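Local coordinates for protein shikimate dehydrogenase (NADP(+)) (PDB 2D5C) that catalyses the reversible, NADPH-dependent reduction of 3-dehydroshikimate to shikimate on the chorismate pathway to the aromatic amino acids, at residues R213-A218 with V225-P230. Residues are numbered along the deposited sequence; the frame is centred on the assembly and turned at random.
With SO4 (sulfate ion), chain D; SO4 (sulfate ion), chain C.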
ATOM      1  N   ARG A 213      36.807   4.465  -9.301  1.00 22.43           N
ATOM      2  CA  ARG A 213      37.908   4.049 -10.146  1.00 22.45           C
ATOM      3  C   ARG A 213      37.325   3.356 -11.386  1.00 22.71           C
ATOM      4  O   ARG A 213      37.731   3.642 -12.504  1.00 21.15           O
ATOM      5  CB  ARG A 213      38.849   3.104  -9.400  1.00 24.65           C
ATOM      6  CG  ARG A 213      40.052   2.739 -10.238  1.00 24.14           C
ATOM      7  CD  ARG A 213      41.106   1.913  -9.507  1.00 23.94           C
ATOM      8  NE  ARG A 213      42.126   1.513 -10.474  1.00 22.51           N
ATOM      9  CZ  ARG A 213      42.869   0.417 -10.397  1.00 23.97           C
ATOM     10  NH1 ARG A 213      42.739  -0.423  -9.376  1.00 25.64           N
ATOM     11  NH2 ARG A 213      43.718   0.143 -11.377  1.00 23.66           N
ATOM     12  N   PHE A 214      36.358   2.460 -11.174  1.00 19.76           N
ATOM     13  CA  PHE A 214      35.688   1.737 -12.268  1.00 20.49           C
ATOM     14  C   PHE A 214      35.153   2.696 -13.352  1.00 20.64           C
ATOM     15  O   PHE A 214      35.361   2.483 -14.555  1.00 19.44           O
ATOM     16  CB  PHE A 214      34.526   0.919 -11.675  1.00 22.51           C
ATOM     17  CG  PHE A 214      33.637   0.245 -12.696  1.00 22.39           C
ATOM     18  CD1 PHE A 214      33.967  -1.003 -13.215  1.00 20.43           C
ATOM     19  CD2 PHE A 214      32.439   0.828 -13.080  1.00 21.61           C
ATOM     20  CE1 PHE A 214      33.104  -1.666 -14.097  1.00 24.15           C
ATOM     21  CE2 PHE A 214      31.563   0.173 -13.967  1.00 21.19           C
ATOM     22  CZ  PHE A 214      31.899  -1.076 -14.471  1.00 22.09           C
ATOM     23  N   LEU A 215      34.449   3.738 -12.934  1.00 18.89           N
ATOM     24  CA  LEU A 215      33.886   4.674 -13.904  1.00 20.97           C
ATOM     25  C   LEU A 215      34.959   5.489 -14.605  1.00 20.77           C
ATOM     26  O   LEU A 215      34.847   5.769 -15.793  1.00 22.29           O
ATOM     27  CB  LEU A 215      32.882   5.624 -13.244  1.00 20.83           C
ATOM     28  CG  LEU A 215      31.500   5.029 -12.930  1.00 22.25           C
ATOM     29  CD1 LEU A 215      30.667   6.073 -12.207  1.00 24.87           C
ATOM     30  CD2 LEU A 215      30.805   4.588 -14.221  1.00 20.26           C
ATOM     31  N   ARG A 216      35.989   5.882 -13.865  1.00 21.95           N
ATOM     32  CA  ARG A 216      37.072   6.647 -14.468  1.00 23.63           C
ATOM     33  C   ARG A 216      37.797   5.775 -15.487  1.00 20.67           C
ATOM     34  O   ARG A 216      38.209   6.250 -16.538  1.00 19.10           O
ATOM     35  CB  ARG A 216      38.036   7.150 -13.385  1.00 20.32           C
ATOM     36  CG  ARG A 216      37.461   8.269 -12.521  1.00 19.02           C
ATOM     37  CD  ARG A 216      38.309   8.496 -11.266  1.00 23.39           C
ATOM     38  NE  ARG A 216      37.828   9.589 -10.424  1.00 23.65           N
ATOM     39  CZ  ARG A 216      38.113  10.878 -10.627  1.00 27.56           C
ATOM     40  NH1 ARG A 216      38.874  11.242 -11.651  1.00 25.23           N
ATOM     41  NH2 ARG A 216      37.660  11.806  -9.793  1.00 25.77           N
ATOM     42  N   GLU A 217      37.947   4.489 -15.184  1.00 18.05           N
ATOM     43  CA  GLU A 217      38.604   3.580 -16.116  1.00 20.41           C
ATOM     44  C   GLU A 217      37.745   3.423 -17.364  1.00 20.98           C
ATOM     45  O   GLU A 217      38.250   3.432 -18.491  1.00 20.69           O
ATOM     46  CB  GLU A 217      38.793   2.202 -15.480  1.00 18.47           C
ATOM     47  CG  GLU A 217      39.891   2.160 -14.448  1.00 19.23           C
ATOM     48  CD  GLU A 217      39.925   0.829 -13.716  1.00 25.00           C
ATOM     49  OE1 GLU A 217      38.840   0.348 -13.344  1.00 22.64           O
ATOM     50  OE2 GLU A 217      41.024   0.272 -13.511  1.00 24.64           O
ATOM     51  N   ALA A 218      36.444   3.261 -17.153  1.00 21.02           N
ATOM     52  CA  ALA A 218      35.522   3.081 -18.269  1.00 20.40           C
ATOM     53  C   ALA A 218      35.508   4.319 -19.166  1.00 19.79           C
ATOM     54  O   ALA A 218      35.554   4.206 -20.395  1.00 23.07           O
ATOM     55  CB  ALA A 218      34.116   2.793 -17.746  1.00 22.57           C
ATOM     56  N   VAL A 225      29.444   6.499 -20.024  1.00 20.42           N
ATOM     57  CA  VAL A 225      29.234   6.143 -18.620  1.00 23.04           C
ATOM     58  C   VAL A 225      28.098   6.851 -17.902  1.00 26.05           C
ATOM     59  O   VAL A 225      27.644   7.916 -18.313  1.00 25.95           O
ATOM     60  CB  VAL A 225      30.520   6.393 -17.760  1.00 19.58           C
ATOM     61  CG1 VAL A 225      31.681   5.566 -18.281  1.00 23.22           C
ATOM     62  CG2 VAL A 225      30.864   7.881 -17.747  1.00 29.04           C
ATOM     63  N   GLN A 226      27.642   6.234 -16.815  1.00 23.96           N
ATOM     64  CA  GLN A 226      26.600   6.813 -15.981  1.00 21.95           C
ATOM     65  C   GLN A 226      26.916   6.495 -14.527  1.00 21.44           C
ATOM     66  O   GLN A 226      27.261   5.364 -14.198  1.00 22.79           O
ATOM     67  CB  GLN A 226      25.219   6.255 -16.330  1.00 26.38           C
ATOM     68  CG  GLN A 226      24.112   6.918 -15.516  1.00 26.91           C
ATOM     69  CD  GLN A 226      22.731   6.428 -15.889  1.00 35.12           C
ATOM     70  OE1 GLN A 226      22.405   5.253 -15.703  1.00 30.64           O
ATOM     71  NE2 GLN A 226      21.910   7.326 -16.425  1.00 26.96           N
ATOM     72  N   THR A 227      26.809   7.497 -13.660  1.00 20.49           N
ATOM     73  CA  THR A 227      27.080   7.305 -12.239  1.00 21.47           C
ATOM     74  C   THR A 227      25.882   6.607 -11.609  1.00 22.18           C
ATOM     75  O   THR A 227      24.902   6.318 -12.291  1.00 25.46           O
ATOM     76  CB  THR A 227      27.282   8.639 -11.500  1.00 27.17           C
ATOM     77  OG1 THR A 227      26.046   9.357 -11.491  1.00 21.95           O
ATOM     78  CG2 THR A 227      28.371   9.483 -12.185  1.00 24.52           C
ATOM     79  N   GLY A 228      25.971   6.348 -10.310  1.00 23.36           N
ATOM     80  CA  GLY A 228      24.892   5.666  -9.618  1.00 26.63           C
ATOM     81  C   GLY A 228      23.779   6.583  -9.153  1.00 24.87           C
ATOM     82  O   GLY A 228      22.768   6.109  -8.639  1.00 27.78           O
ATOM     83  N   LEU A 229      23.933   7.892  -9.340  1.00 23.56           N
ATOM     84  CA  LEU A 229      22.898   8.813  -8.886  1.00 25.25           C
ATOM     85  C   LEU A 229      21.565   8.714  -9.634  1.00 26.17           C
ATOM     86  O   LEU A 229      20.500   8.770  -9.011  1.00 29.27           O
ATOM     87  CB  LEU A 229      23.402  10.262  -8.923  1.00 31.20           C
ATOM     88  CG  LEU A 229      24.522  10.663  -7.957  1.00 34.98           C
ATOM     89  CD1 LEU A 229      24.660  12.189  -7.974  1.00 32.50           C
ATOM     90  CD2 LEU A 229      24.216  10.178  -6.546  1.00 30.86           C
ATOM     91  N   PRO A 230      21.595   8.586 -10.974  1.00 24.34           N
ATOM     92  CA  PRO A 230      20.312   8.487 -11.672  1.00 25.19           C
ATOM     93  C   PRO A 230      19.471   7.306 -11.175  1.00 24.67           C
ATOM     94  O   PRO A 230      18.259   7.446 -10.992  1.00 25.01           O
ATOM     95  CB  PRO A 230      20.725   8.356 -13.133  1.00 26.75           C
ATOM     96  CG  PRO A 230      21.981   9.206 -13.179  1.00 25.69           C
ATOM     97  CD  PRO A 230      22.702   8.751 -11.936  1.00 22.89           C
TER
HETATM   98  S   SO4 D1403      25.699  11.273 -14.658  1.00 56.46           S
HETATM   99  O1  SO4 D1403      25.305  11.525 -13.101  1.00 49.75           O
HETATM  100  O2  SO4 D1403      24.570  11.772 -15.415  1.00 54.68           O
HETATM  101  O3  SO4 D1403      26.819  11.890 -14.944  1.00 58.64           O
HETATM  102  O4  SO4 D1403      25.736   9.835 -14.757  1.00 51.20           O
HETATM  103  S   SO4 C1401      44.514  -3.168 -12.647  1.00 44.27           S
HETATM  104  O1  SO4 C1401      43.708  -2.370 -13.809  1.00 36.49           O
HETATM  105  O2  SO4 C1401      44.871  -4.432 -13.244  1.00 46.69           O
HETATM  106  O3  SO4 C1401      45.555  -2.470 -12.264  1.00 45.85           O
HETATM  107  O4  SO4 C1401      43.508  -3.388 -11.644  1.00 37.54           O
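Leu-215 reaches from the helix toward the chain at 225-230 and divides its two methyls along it. CD2 sits 3.6 Å from Gln-226 O and also meets Val-225 CB, whereas CD1 lies 3.8 Å from Thr-227 CA, with the CG2 methyl of Thr-227 slightly farther off. The first torsion sets CG opposite the carbonyl carbon (chi1 -76°), and the second then splays CD1 and CD2. Val-225 crosses the leucine at a slant; its CG1 passes on to the next turn of the helix and touches Ala-218 CB at 3.7 Å. All of these cross-segment approaches are apolar or methyl-to-backbone. An alanine in place of Leu-215 would probably leave Gln-226 O and Thr-227 CA without their methyl cover and open a gap between helix and strand.

The contact belongs to the beta-alpha-beta unit of strand 201-204, helix 213-220 and strand 224-226, the last being an outermost strand of the parallel Rossmann-type sheet. Consistent with this, Gln-226 shares backbone hydrogen bonds with Ala-202, and Leu-215 and Ala-218 also touch strand 201-204. The CB of Gln-226 points away from the helix, and its NE2 bonds to Ala-107 O.

Where the strand turns toward helix 229-244, Thr-227 OG1 accepts a weak capping bond from Leu-229 N (3.4 Å, 157°). The same hydroxyl donates to O1 of a sulfate, probably from the crystallisation liquor, at 2.8 Å, while Thr-227 N donates nearly straight to O4 of that ion (2.8 Å, 167°). Gly-228, next in the chain, belongs to the NADP(+) site. At the far side of helix 213-220, the extended Arg-213 gives a weak in-plane bond from NH2 to O3 of a second sulfate; its salt bridge from NH2 to Glu-217 OE2 rests on charge alone, because that oxygen lies well out of the Arg-213 guanidinium plane.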